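Local coordinates for protein phosphoacetylglucosamine mutase (Aspergillus lentulus, PDB 5O9X) that interconverts the 6-phosphate and 1-phosphate of N-acetylglucosamine, probably by way of a bisphosphorylated sugar intermediate, on the route to UDP-N-acetylglucosamine, at residues F130-R135 / R140-L145; T345-K350 / L450-D455; G500-R505 / D526-R531; D419-A424 / A428-L433. The protein carries 1 engineered substitution. One frame throughout, in Å; residues are numbered along the deposited sequence. Where two conformers were deposited one is given.

Interaction 1: residues F130-R135 / R140-L145. Unlike the reference sequence in segment 140-145: Ile142 (reference Val).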
loop_
_atom_site.group_PDB
_atom_site.type_symbol
_atom_site.label_atom_id
_atom_site.label_comp_id
_atom_site.label_asym_id
_atom_site.label_seq_id
_atom_site.Cartn_x
_atom_site.Cartn_y
_atom_site.Cartn_z
ATOM N N PHE A 130 -16.164 -7.253 4.828
ATOM C CA PHE A 130 -14.859 -7.407 5.439
ATOM C C PHE A 130 -14.168 -8.676 4.946
ATOM O O PHE A 130 -14.821 -9.522 4.356
ATOM C CB PHE A 130 -14.993 -7.321 6.961
ATOM C CG PHE A 130 -15.903 -8.343 7.582
ATOM C CD1 PHE A 130 -15.473 -9.699 7.748
ATOM C CD2 PHE A 130 -17.179 -7.979 8.061
ATOM C CE1 PHE A 130 -16.304 -10.661 8.343
ATOM C CE2 PHE A 130 -18.016 -8.970 8.684
ATOM C CZ PHE A 130 -17.562 -10.292 8.828
ATOM N N ALA A 131 -12.837 -8.744 5.142
ATOM C CA ALA A 131 -12.009 -9.873 4.742
ATOM C C ALA A 131 -10.796 -9.810 5.651
ATOM O O ALA A 131 -10.675 -8.869 6.481
ATOM C CB ALA A 131 -11.592 -9.704 3.291
ATOM N N ARG A 132 -9.915 -10.821 5.546
ATOM C CA ARG A 132 -8.780 -10.852 6.386
ATOM C C ARG A 132 -7.673 -11.571 5.624
ATOM O O ARG A 132 -7.963 -12.294 4.644
ATOM C CB ARG A 132 -9.094 -11.699 7.667
ATOM C CG ARG A 132 -9.542 -13.165 7.408
ATOM C CD ARG A 132 -10.465 -13.675 8.590
ATOM N NE ARG A 132 -10.695 -15.173 8.638
ATOM C CZ ARG A 132 -11.785 -15.928 8.562
ATOM N NH1 ARG A 132 -13.070 -15.492 8.248
ATOM N NH2 ARG A 132 -11.558 -17.240 8.747
ATOM N N ASP A 133 -6.437 -11.367 6.063
ATOM C CA ASP A 133 -5.324 -12.131 5.492
ATOM C C ASP A 133 -5.251 -13.468 6.331
ATOM O O ASP A 133 -6.218 -13.801 7.019
ATOM C CB ASP A 133 -3.996 -11.303 5.496
ATOM C CG ASP A 133 -3.494 -11.001 6.895
ATOM O OD1 ASP A 133 -4.051 -11.543 7.897
ATOM O OD2 ASP A 133 -2.503 -10.198 7.011
ATOM N N THR A 134 -4.118 -14.186 6.273
ATOM C CA THR A 134 -4.018 -15.537 6.796
ATOM C C THR A 134 -3.651 -15.601 8.286
ATOM O O THR A 134 -3.446 -16.709 8.794
ATOM C CB THR A 134 -3.007 -16.396 5.992
ATOM O OG1 THR A 134 -1.725 -15.714 5.973
ATOM C CG2 THR A 134 -3.531 -16.648 4.551
ATOM N N ARG A 135 -3.504 -14.416 8.936
ATOM C CA ARG A 135 -2.915 -14.358 10.258
ATOM C C ARG A 135 -3.757 -15.230 11.266
ATOM O O ARG A 135 -4.951 -15.352 11.098
ATOM C CB ARG A 135 -2.837 -12.914 10.778
ATOM C CG ARG A 135 -1.670 -12.077 10.122
ATOM C CD ARG A 135 -1.895 -10.574 10.321
ATOM N NE ARG A 135 -0.906 -9.963 9.387
ATOM C CZ ARG A 135 0.372 -9.769 9.745
ATOM N NH1 ARG A 135 0.802 -9.989 11.023
ATOM N NH2 ARG A 135 1.248 -9.330 8.837
ATOM N N ARG A 140 -10.864 -15.018 15.146
ATOM C CA ARG A 140 -11.323 -14.408 16.432
ATOM C C ARG A 140 -11.745 -12.975 16.198
ATOM O O ARG A 140 -12.826 -12.579 16.636
ATOM C CB ARG A 140 -10.249 -14.425 17.567
ATOM C CG ARG A 140 -10.809 -14.111 18.990
ATOM C CD ARG A 140 -10.001 -13.098 19.856
ATOM N NE ARG A 140 -8.631 -13.351 19.601
ATOM C CZ ARG A 140 -7.594 -12.539 19.471
ATOM N NH1 ARG A 140 -7.531 -11.222 19.770
ATOM N NH2 ARG A 140 -6.505 -13.197 19.129
ATOM N N LEU A 141 -10.859 -12.176 15.572
ATOM C CA LEU A 141 -11.178 -10.761 15.281
ATOM C C LEU A 141 -12.393 -10.529 14.376
ATOM O O LEU A 141 -13.234 -9.635 14.644
ATOM C CB LEU A 141 -9.926 -9.965 14.803
ATOM C CG LEU A 141 -8.734 -9.995 15.805
ATOM C CD1 LEU A 141 -7.461 -9.345 15.218
ATOM C CD2 LEU A 141 -9.085 -9.391 17.183
ATOM N N ILE A 142 -12.516 -11.302 13.310
ATOM C CA ILE A 142 -13.769 -11.318 12.501
ATOM C C ILE A 142 -15.062 -11.658 13.385
ATOM O O ILE A 142 -16.119 -11.064 13.173
ATOM C CB ILE A 142 -13.548 -12.279 11.257
ATOM C CG1 ILE A 142 -13.096 -11.507 10.019
ATOM C CG2 ILE A 142 -14.710 -13.168 10.875
ATOM C CD1 ILE A 142 -12.622 -10.127 10.207
ATOM N N GLY A 143 -14.946 -12.605 14.313
ATOM C CA GLY A 143 -15.997 -12.844 15.359
ATOM C C GLY A 143 -16.377 -11.569 16.093
ATOM O O GLY A 143 -17.565 -11.263 16.267
ATOM N N VAL A 144 -15.367 -10.803 16.523
ATOM C CA VAL A 144 -15.610 -9.559 17.284
ATOM C C VAL A 144 -16.273 -8.532 16.396
ATOM O O VAL A 144 -17.311 -7.875 16.801
ATOM C CB VAL A 144 -14.307 -8.945 17.886
ATOM C CG1 VAL A 144 -14.617 -7.591 18.578
ATOM C CG2 VAL A 144 -13.581 -9.898 18.846
ATOM N N LEU A 145 -15.672 -8.322 15.207
ATOM C CA LEU A 145 -16.274 -7.443 14.202
ATOM C C LEU A 145 -17.764 -7.747 13.929
ATOM O O LEU A 145 -18.641 -6.811 13.901
ATOM C CB LEU A 145 -15.460 -7.475 12.888
ATOM C CG LEU A 145 -15.850 -6.506 11.794
ATOM C CD1 LEU A 145 -15.634 -5.077 12.293
ATOM C CD2 LEU A 145 -14.917 -6.783 10.581
#
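In the beta-alpha-beta unit formed by strand 127-132, helix 138-151 and strand 155-161 of domain I, Ile142 and Leu145 on the helix come down on Phe130 and Arg132 of the first strand. The axes of strand 130-132 and helix 140-145 run nearly antiparallel (165°) and approach to 9.7 Å, as expected where the chain turns back over its own sheet. Leu145 covers one face of the Phe130 ring: its CD2 sits 3.9 Å from the ring centroid, a CH-pi contact displaced toward CG. The chi1 of 59°, with CG between the backbone N and the carbonyl carbon, directs the Phe130 ring toward the helix. Ile142 meets the same ring obliquely on the CD1-CE1 side, CG1 lying 3.7 Å from Phe130 CE1. Val64 and Val66 of strand 61-66 complete the apolar layer, and Asp158 of strand 155-161 also touches Phe130 and Ile142. Beyond the strand's end, Asp133 OD1 accepts the backbone N-H of Arg135 in an Asx turn. Arg132 joins through the aliphatic part of its extended chain, which crosses Ile142 at about a right angle and brings Arg132 CD to 3.7 Å from Ile142 CG1.

Interaction 2: residues T345-K350 / L450-D455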
loop_
_atom_site.group_PDB
_atom_site.type_symbol
_atom_site.label_atom_id
_atom_site.label_comp_id
_atom_site.label_asym_id
_atom_site.label_seq_id
_atom_site.Cartn_x
_atom_site.Cartn_y
_atom_site.Cartn_z
ATOM N N THR A 345 14.900 10.528 -7.620
ATOM C CA THR A 345 14.418 11.902 -7.710
ATOM C C THR A 345 15.137 12.689 -8.846
ATOM O O THR A 345 14.499 13.437 -9.581
ATOM C CB THR A 345 14.560 12.594 -6.338
ATOM O OG1 THR A 345 13.961 11.745 -5.283
ATOM C CG2 THR A 345 13.914 14.042 -6.325
ATOM N N GLU A 346 16.449 12.533 -8.905
ATOM C CA GLU A 346 17.301 13.181 -9.856
ATOM C C GLU A 346 16.925 12.717 -11.289
ATOM O O GLU A 346 16.854 13.524 -12.213
ATOM C CB GLU A 346 18.767 12.812 -9.510
ATOM C CG GLU A 346 19.769 13.335 -10.567
ATOM C CD GLU A 346 21.238 12.914 -10.334
ATOM O OE1 GLU A 346 21.603 11.664 -10.165
ATOM O OE2 GLU A 346 22.045 13.884 -10.329
ATOM N N TYR A 347 16.703 11.408 -11.449
ATOM C CA TYR A 347 16.253 10.814 -12.718
ATOM C C TYR A 347 14.947 11.410 -13.158
ATOM O O TYR A 347 14.780 11.751 -14.347
ATOM C CB TYR A 347 16.184 9.292 -12.606
ATOM C CG TYR A 347 15.698 8.543 -13.879
ATOM C CD1 TYR A 347 16.577 8.271 -14.958
ATOM C CD2 TYR A 347 14.397 8.065 -13.976
ATOM C CE1 TYR A 347 16.134 7.594 -16.116
ATOM C CE2 TYR A 347 13.966 7.318 -15.101
ATOM C CZ TYR A 347 14.842 7.134 -16.162
ATOM O OH TYR A 347 14.379 6.431 -17.261
ATOM N N ILE A 348 14.037 11.596 -12.226
ATOM C CA ILE A 348 12.691 12.084 -12.584
ATOM C C ILE A 348 12.840 13.538 -13.074
ATOM O O ILE A 348 12.212 13.957 -14.089
ATOM C CB ILE A 348 11.718 12.026 -11.379
ATOM C CG1 ILE A 348 11.390 10.525 -10.974
ATOM C CG2 ILE A 348 10.441 12.813 -11.662
ATOM C CD1 ILE A 348 10.685 10.405 -9.607
ATOM N N GLU A 349 13.719 14.262 -12.397
ATOM C CA GLU A 349 13.926 15.668 -12.715
ATOM C C GLU A 349 14.716 15.842 -14.039
ATOM O O GLU A 349 14.306 16.596 -14.859
ATOM C CB GLU A 349 14.639 16.394 -11.562
ATOM C CG GLU A 349 14.674 17.931 -11.753
ATOM C CD GLU A 349 15.905 18.658 -11.155
ATOM O OE1 GLU A 349 16.745 18.047 -10.441
ATOM O OE2 GLU A 349 16.037 19.882 -11.408
ATOM N N LYS A 350 15.819 15.145 -14.232
ATOM C CA LYS A 350 16.783 15.492 -15.299
ATOM C C LYS A 350 16.652 14.646 -16.544
ATOM O O LYS A 350 17.027 15.107 -17.647
ATOM C CB LYS A 350 18.232 15.408 -14.819
ATOM C CG LYS A 350 18.548 16.308 -13.645
ATOM C CD LYS A 350 20.031 16.077 -13.321
ATOM C CE LYS A 350 20.532 17.047 -12.245
ATOM N NZ LYS A 350 21.936 16.657 -11.860
ATOM N N LEU A 450 17.561 -1.642 -14.660
ATOM C CA LEU A 450 18.550 -1.215 -13.661
ATOM C C LEU A 450 19.455 -0.064 -14.173
ATOM O O LEU A 450 19.752 0.879 -13.407
ATOM C CB LEU A 450 19.407 -2.395 -13.135
ATOM C CG LEU A 450 20.339 -2.090 -11.912
ATOM C CD1 LEU A 450 19.488 -2.011 -10.646
ATOM C CD2 LEU A 450 21.345 -3.205 -11.837
ATOM N N ALA A 451 19.754 -0.076 -15.486
ATOM C CA ALA A 451 20.670 0.899 -16.045
ATOM C C ALA A 451 20.065 2.291 -16.216
ATOM O O ALA A 451 20.822 3.272 -16.370
ATOM C CB ALA A 451 21.285 0.336 -17.384
ATOM N N THR A 452 18.743 2.450 -16.067
ATOM C CA THR A 452 18.119 3.768 -16.120
ATOM C C THR A 452 18.813 4.820 -15.232
ATOM O O THR A 452 18.992 5.968 -15.644
ATOM C CB THR A 452 16.608 3.747 -15.795
ATOM O OG1 THR A 452 16.356 3.093 -14.516
ATOM C CG2 THR A 452 15.803 2.938 -16.878
ATOM N N TYR A 453 19.126 4.450 -13.983
ATOM C CA TYR A 453 19.862 5.323 -13.067
ATOM C C TYR A 453 20.518 4.399 -12.024
ATOM O O TYR A 453 20.154 3.229 -11.899
ATOM C CB TYR A 453 18.962 6.399 -12.450
ATOM C CG TYR A 453 17.820 5.837 -11.557
ATOM C CD1 TYR A 453 18.058 5.468 -10.196
ATOM C CD2 TYR A 453 16.505 5.681 -12.089
ATOM C CE1 TYR A 453 16.998 4.960 -9.372
ATOM C CE2 TYR A 453 15.454 5.189 -11.294
ATOM C CZ TYR A 453 15.696 4.866 -9.956
ATOM O OH TYR A 453 14.633 4.422 -9.267
ATOM N N THR A 454 21.525 4.889 -11.313
ATOM C CA THR A 454 22.158 4.082 -10.266
ATOM C C THR A 454 21.768 4.614 -8.901
ATOM O O THR A 454 22.013 5.802 -8.601
ATOM C CB THR A 454 23.682 4.045 -10.458
ATOM O OG1 THR A 454 23.983 3.487 -11.763
ATOM C CG2 THR A 454 24.376 3.136 -9.399
ATOM N N ASP A 455 21.170 3.744 -8.080
ATOM C CA ASP A 455 20.791 4.147 -6.718
ATOM C C ASP A 455 22.024 4.567 -5.912
ATOM O O ASP A 455 23.064 3.950 -5.995
ATOM C CB ASP A 455 20.135 2.915 -6.001
ATOM C CG ASP A 455 18.666 2.711 -6.416
ATOM O OD1 ASP A 455 17.920 3.702 -6.396
ATOM O OD2 ASP A 455 18.236 1.566 -6.741
#
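Tyr347 of helix 342-350 carries the contact, its ring lying against Tyr453 on the chain that leaves helix 446-451. With CG anti to the backbone N, chi1 179°, the side chain extends across to that chain, and Tyr453 CD2 lies over one face of the Tyr347 ring, 3.4 Å above the plane and offset toward the rim. Between the two rings the nearest atoms are Tyr347 CG and Tyr453 CD2, 3.5 Å apart. The rings make neither a stack nor an edge-to-face pair: their planes are inclined at 42° and their centroids are 5.2 Å apart. Here helix 342-350 of domain III meets the chain just before the first strand, 458-463, of the C-terminal domain's sheet, and Arg308 of helix 306-324 also meets Tyr453, by a cation-pi contact and a hydrogen bond to its carbonyl. Ile348, the next residue, sets another side of the helix on strand 332-337, while Lys350 and Glu346 form an i to i+4 salt bridge on the exposed side. Farther along the Tyr347 ring, Tyr347 CE1 approaches Thr452 O obliquely at 3.3 Å, and Tyr347 OH lies 3.8 Å from Thr452 CB. The Thr452 hydroxyl is turned to its own chain, where OG1 is hydrogen-bonded to Trp449 O.

Interaction 3: residues G500-R505 / D526-R531; sequences GRSFAR and DDLATR. With G16 (1,6-di-O-phosphono-alpha-D-glucopyranose), chain B.
Strand 501-505 lies on helix 526-531 with Ser502 and Ala529 as the nearest backbone pair, their CA atoms 7.1 Å apart, in the C-terminal domain where helix 522-539 covers the three-stranded antiparallel sheet. Leu528 does nearly all of the touching. With CG anti to the backbone N, chi1 176°, its isobutyl group lies on the strand: Leu528 CG is 3.8 Å from Ser502 CB, and Leu528 CD2 reaches the backbone where the chain enters the strand, 3.7 Å from Arg501 N and 4.0 Å from Gly500 CA. Ser502 offers the leucine its CB, while its OG bonds to Tyr516 O on the adjacent strand. Farther along the strand, Arg505 reaches the bound glucose 1,6-bisphosphate. Its guanidinium meets the 6-phosphate edge-on in a two-pronged grip, Arg505 NH1 to O1P of the ligand at 2.8 Å and Arg505 NH2 to O3P at 2.9 Å, both N-H...O angles 168°. Glu477 takes the NE and Tyr339 OH bonds to NH1, so second-shell partners help fix the rotation of the group. The chemistry thus divides along one strand: apolar packing joins its beginning to the helix, while paired, charge-assisted bonds at Arg505 hold two oxygens of one phosphate, which would favour a single orientation of that group.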
loop_
_atom_site.group_PDB
_atom_site.type_symbol
_atom_site.label_atom_id
_atom_site.label_comp_id
_atom_site.label_asym_id
_atom_site.label_seq_id
_atom_site.Cartn_x
_atom_site.Cartn_y
_atom_site.Cartn_z
ATOM N N GLY A 500 25.432 12.921 1.164
ATOM C CA GLY A 500 24.843 12.500 2.454
ATOM C C GLY A 500 23.452 13.025 2.696
ATOM O O GLY A 500 23.220 14.268 2.661
ATOM N N ARG A 501 22.511 12.105 2.976
ATOM C CA ARG A 501 21.145 12.505 3.313
ATOM C C ARG A 501 20.591 11.478 4.287
ATOM O O ARG A 501 20.617 10.282 4.008
ATOM C CB ARG A 501 20.265 12.664 2.063
ATOM C CG ARG A 501 19.055 13.610 2.267
ATOM C CD ARG A 501 18.202 13.865 1.001
ATOM N NE ARG A 501 16.932 13.202 1.201
ATOM C CZ ARG A 501 16.696 11.933 0.895
ATOM N NH1 ARG A 501 17.615 11.211 0.284
ATOM N NH2 ARG A 501 15.540 11.399 1.189
ATOM N N SER A 502 20.138 11.960 5.447
ATOM C CA SER A 502 19.571 11.057 6.462
ATOM C C SER A 502 18.430 11.708 7.165
ATOM O O SER A 502 18.425 12.928 7.357
ATOM C CB SER A 502 20.675 10.534 7.448
ATOM O OG SER A 502 20.104 9.602 8.368
ATOM N N PHE A 503 17.388 10.918 7.516
ATOM C CA PHE A 503 16.314 11.460 8.347
ATOM C C PHE A 503 15.786 10.345 9.274
ATOM O O PHE A 503 15.892 9.192 8.946
ATOM C CB PHE A 503 15.165 12.075 7.573
ATOM C CG PHE A 503 14.368 11.067 6.779
ATOM C CD1 PHE A 503 14.904 10.511 5.541
ATOM C CD2 PHE A 503 13.071 10.730 7.167
ATOM C CE1 PHE A 503 14.149 9.562 4.801
ATOM C CE2 PHE A 503 12.326 9.771 6.407
ATOM C CZ PHE A 503 12.891 9.163 5.269
ATOM N N ALA A 504 15.230 10.746 10.415
ATOM C CA ALA A 504 14.648 9.818 11.397
ATOM C C ALA A 504 13.181 10.202 11.668
ATOM O O ALA A 504 12.848 11.399 11.800
ATOM C CB ALA A 504 15.457 9.889 12.733
ATOM N N ARG A 505 12.286 9.206 11.862
ATOM C CA ARG A 505 10.891 9.555 12.169
ATOM C C ARG A 505 10.303 8.312 12.831
ATOM O O ARG A 505 10.754 7.160 12.577
ATOM C CB ARG A 505 10.026 9.884 10.952
ATOM C CG ARG A 505 10.150 8.849 9.802
ATOM C CD ARG A 505 9.148 9.120 8.645
ATOM N NE ARG A 505 7.777 8.700 8.991
ATOM C CZ ARG A 505 7.330 7.422 8.980
ATOM N NH1 ARG A 505 8.135 6.375 8.719
ATOM N NH2 ARG A 505 6.062 7.182 9.268
ATOM N N ASP A 526 26.602 3.574 5.292
ATOM C CA ASP A 526 26.497 2.784 6.514
ATOM C C ASP A 526 26.959 3.578 7.741
ATOM O O ASP A 526 26.382 3.454 8.832
ATOM C CB ASP A 526 27.400 1.529 6.354
ATOM C CG ASP A 526 26.752 0.464 5.407
ATOM O OD1 ASP A 526 25.565 0.585 5.109
ATOM O OD2 ASP A 526 27.410 -0.471 4.986
ATOM N N ASP A 527 28.006 4.383 7.549
ATOM C CA ASP A 527 28.514 5.186 8.682
ATOM C C ASP A 527 27.501 6.243 9.106
ATOM O O ASP A 527 27.209 6.425 10.292
ATOM C CB ASP A 527 29.805 5.871 8.246
ATOM C CG ASP A 527 30.600 6.451 9.421
ATOM O OD1 ASP A 527 30.561 5.793 10.480
ATOM O OD2 ASP A 527 31.242 7.540 9.241
ATOM N N LEU A 528 26.909 6.907 8.116
ATOM C CA LEU A 528 25.923 7.951 8.404
ATOM C C LEU A 528 24.725 7.317 9.112
ATOM O O LEU A 528 24.258 7.827 10.151
ATOM C CB LEU A 528 25.505 8.637 7.081
ATOM C CG LEU A 528 24.401 9.703 7.235
ATOM C CD1 LEU A 528 24.633 10.809 8.286
ATOM C CD2 LEU A 528 24.229 10.346 5.798
ATOM N N ALA A 529 24.253 6.180 8.608
ATOM C CA ALA A 529 23.057 5.542 9.202
ATOM C C ALA A 529 23.357 5.137 10.651
ATOM O O ALA A 529 22.519 5.340 11.514
ATOM C CB ALA A 529 22.701 4.275 8.424
ATOM N N THR A 530 24.557 4.585 10.900
ATOM C CA THR A 530 24.868 4.084 12.240
ATOM C C THR A 530 25.011 5.278 13.191
ATOM O O THR A 530 24.552 5.229 14.352
ATOM C CB THR A 530 26.171 3.282 12.240
ATOM O OG1 THR A 530 25.996 2.134 11.427
ATOM C CG2 THR A 530 26.567 2.753 13.704
ATOM N N ARG A 531 25.697 6.341 12.765
ATOM C CA ARG A 531 25.874 7.515 13.655
ATOM C C ARG A 531 24.554 8.221 13.990
ATOM O O ARG A 531 24.287 8.662 15.180
ATOM C CB ARG A 531 26.884 8.553 13.031
ATOM C CG ARG A 531 28.288 7.982 12.995
ATOM C CD ARG A 531 29.201 8.959 12.258
ATOM N NE ARG A 531 30.613 8.513 12.135
ATOM C CZ ARG A 531 31.602 8.900 12.973
ATOM N NH1 ARG A 531 31.355 9.660 14.057
ATOM N NH2 ARG A 531 32.834 8.500 12.741
HETATM C C1 G16 B . 1.960 0.784 5.759
HETATM C C2 G16 B . 1.461 1.949 4.910
HETATM C C3 G16 B . 2.615 2.482 4.001
HETATM C C4 G16 B . 3.869 2.879 4.760
HETATM C C5 G16 B . 4.320 1.677 5.580
HETATM C C6 G16 B . 5.380 1.979 6.613
HETATM O O1 G16 B . 2.347 -0.288 4.894
HETATM O O2 G16 B . 0.281 1.632 4.109
HETATM O O3 G16 B . 2.084 3.487 3.233
HETATM O O4 G16 B . 5.027 3.275 3.902
HETATM O O5 G16 B . 3.267 1.198 6.450
HETATM O O6 G16 B . 4.805 3.002 7.545
HETATM P P G16 B . 5.677 3.450 8.837
HETATM O O1P G16 B . 7.095 3.846 8.363
HETATM O O2P G16 B . 5.798 2.224 9.773
HETATM O O3P G16 B . 4.895 4.550 9.586
HETATM P "P'" G16 B . 1.662 -1.774 4.958
HETATM O O1X G16 B . 0.161 -1.589 5.310
HETATM O O2X G16 B . 2.308 -2.519 6.171
HETATM O O3X G16 B . 2.032 -2.511 3.718
#

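Interaction 4: residues D419-A424 / A428-L433; sequences DLINQA and AISDML
Leu420 lies across Leu433 at about a right angle, the CD1 atoms of the two side chains 4.1 Å apart, where helix 405-420 ends against helix 428-442. Phe199 of helix 188-202 touches both leucines and continues the apolar patch. Ser430 supplies the polar link: its OG donates to Leu420 O at 2.8 Å, approaching from above the carbonyl plane, 35° out of it, with a C=O...O angle of 135°. A chi1 of 153°, placing OG roughly anti to the backbone N, turns the hydroxyl toward this helix-end carbonyl. Ile421, the first residue to leave helical geometry, folds its ethyl branch over the same hydroxyl, Ile421 CD1 lying 3.4 Å from Ser430 OG, and this methyl also comes within 4.0 Å of Asp431 OD1. The Ile421 side chain also touches Thr386 and Ile387 of strand 385-389. A water bridges Asp431 OD1 and Asn422 N: it donates to one oxygen of the buried Asp431 carboxylate, OD1, at 2.8 Å and accepts a weak bond from Asn422 N. Asn422 ND2 turns to Asp427 OD2, just ahead of the second helix, tying the linker to that helix's start. The whole consists of two consecutive helices of domain III joined by a short loop, closed by a side-chain-to-backbone bond from the second helix to the last turn of the first.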
loop_
_atom_site.group_PDB
_atom_site.type_symbol
_atom_site.label_atom_id
_atom_site.label_comp_id
_atom_site.label_asym_id
_atom_site.label_seq_id
_atom_site.Cartn_x
_atom_site.Cartn_y
_atom_site.Cartn_z
ATOM N N ASP A 419 -7.473 0.428 -17.415
ATOM C CA ASP A 419 -8.302 -0.648 -16.786
ATOM C C ASP A 419 -7.502 -1.664 -15.978
ATOM O O ASP A 419 -8.048 -2.404 -15.144
ATOM C CB ASP A 419 -9.098 -1.420 -17.839
ATOM C CG ASP A 419 -10.224 -0.598 -18.382
ATOM O OD1 ASP A 419 -10.906 0.125 -17.599
ATOM O OD2 ASP A 419 -10.349 -0.623 -19.595
ATOM N N LEU A 420 -6.213 -1.749 -16.278
ATOM C CA LEU A 420 -5.338 -2.691 -15.577
ATOM C C LEU A 420 -4.981 -2.085 -14.181
ATOM O O LEU A 420 -4.956 -2.818 -13.184
ATOM C CB LEU A 420 -4.081 -2.989 -16.383
ATOM C CG LEU A 420 -3.015 -3.935 -15.756
ATOM C CD1 LEU A 420 -3.516 -5.397 -15.743
ATOM C CD2 LEU A 420 -1.659 -3.950 -16.465
ATOM N N ILE A 421 -4.746 -0.766 -14.144
ATOM C CA ILE A 421 -4.123 -0.158 -12.964
ATOM C C ILE A 421 -5.143 0.085 -11.905
ATOM O O ILE A 421 -6.099 0.829 -12.140
ATOM C CB ILE A 421 -3.110 0.990 -13.297
ATOM C CG1 ILE A 421 -1.886 0.315 -13.827
ATOM C CG2 ILE A 421 -2.624 1.726 -12.062
ATOM C CD1 ILE A 421 -1.529 -0.926 -12.972
ATOM N N ASN A 422 -4.940 -0.581 -10.749
ATOM C CA ASN A 422 -5.883 -0.507 -9.675
ATOM C C ASN A 422 -5.875 0.930 -9.154
ATOM O O ASN A 422 -4.887 1.441 -8.632
ATOM C CB ASN A 422 -5.588 -1.557 -8.601
ATOM C CG ASN A 422 -6.783 -1.828 -7.675
ATOM O OD1 ASN A 422 -7.474 -0.873 -7.234
ATOM N ND2 ASN A 422 -7.030 -3.147 -7.355
ATOM N N GLN A 423 -6.991 1.593 -9.366
ATOM C CA GLN A 423 -7.112 2.991 -9.060
ATOM C C GLN A 423 -7.309 3.170 -7.531
ATOM O O GLN A 423 -7.910 2.288 -6.873
ATOM C CB GLN A 423 -8.264 3.538 -9.913
ATOM C CG GLN A 423 -8.063 3.277 -11.413
ATOM C CD GLN A 423 -6.835 4.029 -11.954
ATOM O OE1 GLN A 423 -6.809 5.279 -11.979
ATOM N NE2 GLN A 423 -5.806 3.277 -12.366
ATOM N N ALA A 424 -6.739 4.280 -7.006
ATOM C CA ALA A 424 -6.698 4.743 -5.561
ATOM C C ALA A 424 -5.570 4.189 -4.639
ATOM O O ALA A 424 -4.446 4.747 -4.561
ATOM C CB ALA A 424 -8.075 4.710 -4.876
ATOM N N ALA A 428 -0.549 -4.582 -5.552
ATOM C CA ALA A 428 0.716 -5.201 -5.916
ATOM C C ALA A 428 0.694 -6.183 -7.106
ATOM O O ALA A 428 1.602 -6.175 -7.961
ATOM C CB ALA A 428 1.395 -5.845 -4.729
ATOM N N ILE A 429 -0.335 -7.024 -7.181
ATOM C CA ILE A 429 -0.341 -7.990 -8.257
ATOM C C ILE A 429 -0.669 -7.314 -9.583
ATOM O O ILE A 429 -0.110 -7.715 -10.605
ATOM C CB ILE A 429 -1.350 -9.107 -7.931
ATOM C CG1 ILE A 429 -0.764 -9.953 -6.755
ATOM C CG2 ILE A 429 -1.771 -9.870 -9.221
ATOM C CD1 ILE A 429 -1.655 -11.063 -6.199
ATOM N N SER A 430 -1.585 -6.312 -9.583
ATOM C CA SER A 430 -1.863 -5.523 -10.808
ATOM C C SER A 430 -0.588 -4.729 -11.230
ATOM O O SER A 430 -0.248 -4.673 -12.408
ATOM C CB SER A 430 -3.073 -4.595 -10.455
ATOM O OG SER A 430 -3.077 -3.423 -11.221
ATOM N N ASP A 431 0.126 -4.156 -10.248
ATOM C CA ASP A 431 1.453 -3.524 -10.483
ATOM C C ASP A 431 2.474 -4.504 -11.063
ATOM O O ASP A 431 3.252 -4.154 -11.964
ATOM C CB ASP A 431 2.028 -2.902 -9.239
ATOM C CG ASP A 431 1.229 -1.716 -8.726
ATOM O OD1 ASP A 431 0.422 -1.088 -9.454
ATOM O OD2 ASP A 431 1.441 -1.393 -7.513
ATOM N N MET A 432 2.491 -5.723 -10.572
ATOM C CA MET A 432 3.340 -6.746 -11.196
ATOM C C MET A 432 2.969 -6.954 -12.698
ATOM O O MET A 432 3.861 -6.970 -13.556
ATOM C CB MET A 432 3.105 -8.015 -10.461
ATOM C CG MET A 432 4.074 -9.130 -10.646
ATOM S SD MET A 432 3.127 -10.686 -10.783
ATOM C CE MET A 432 2.954 -10.342 -12.596
ATOM N N LEU A 433 1.658 -7.086 -13.027
ATOM C CA LEU A 433 1.329 -7.280 -14.458
ATOM C C LEU A 433 1.726 -6.007 -15.262
ATOM O O LEU A 433 2.122 -6.074 -16.431
ATOM C CB LEU A 433 -0.211 -7.513 -14.619
ATOM C CG LEU A 433 -0.729 -8.850 -13.982
ATOM C CD1 LEU A 433 -2.274 -8.893 -14.041
ATOM C CD2 LEU A 433 -0.101 -10.078 -14.683
HETATM O O HOH W 1 -2.284 -0.729 -8.740
#

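How the interactions relate
Along the chain the order is interaction 1, in domain I, then the first half of interaction 2, the whole of interaction 4, the second half of interaction 2, and finally interaction 3. Interactions 2 and 4 both involve domain III, with centres 23 Å apart, and helix 428-442 of the latter is followed directly by helix 446-451 of the former. Interactions 2 and 3 come closest, about 7 Å between nearest atoms; interaction 2 lies just before the C-terminal domain's sheet in the chain, interaction 3 within that domain. Interaction 1 stands 42 Å, centre to centre, from interaction 2. The domains surround the bisphosphate, and interaction 3 includes Arg505, which binds its phosphate directly.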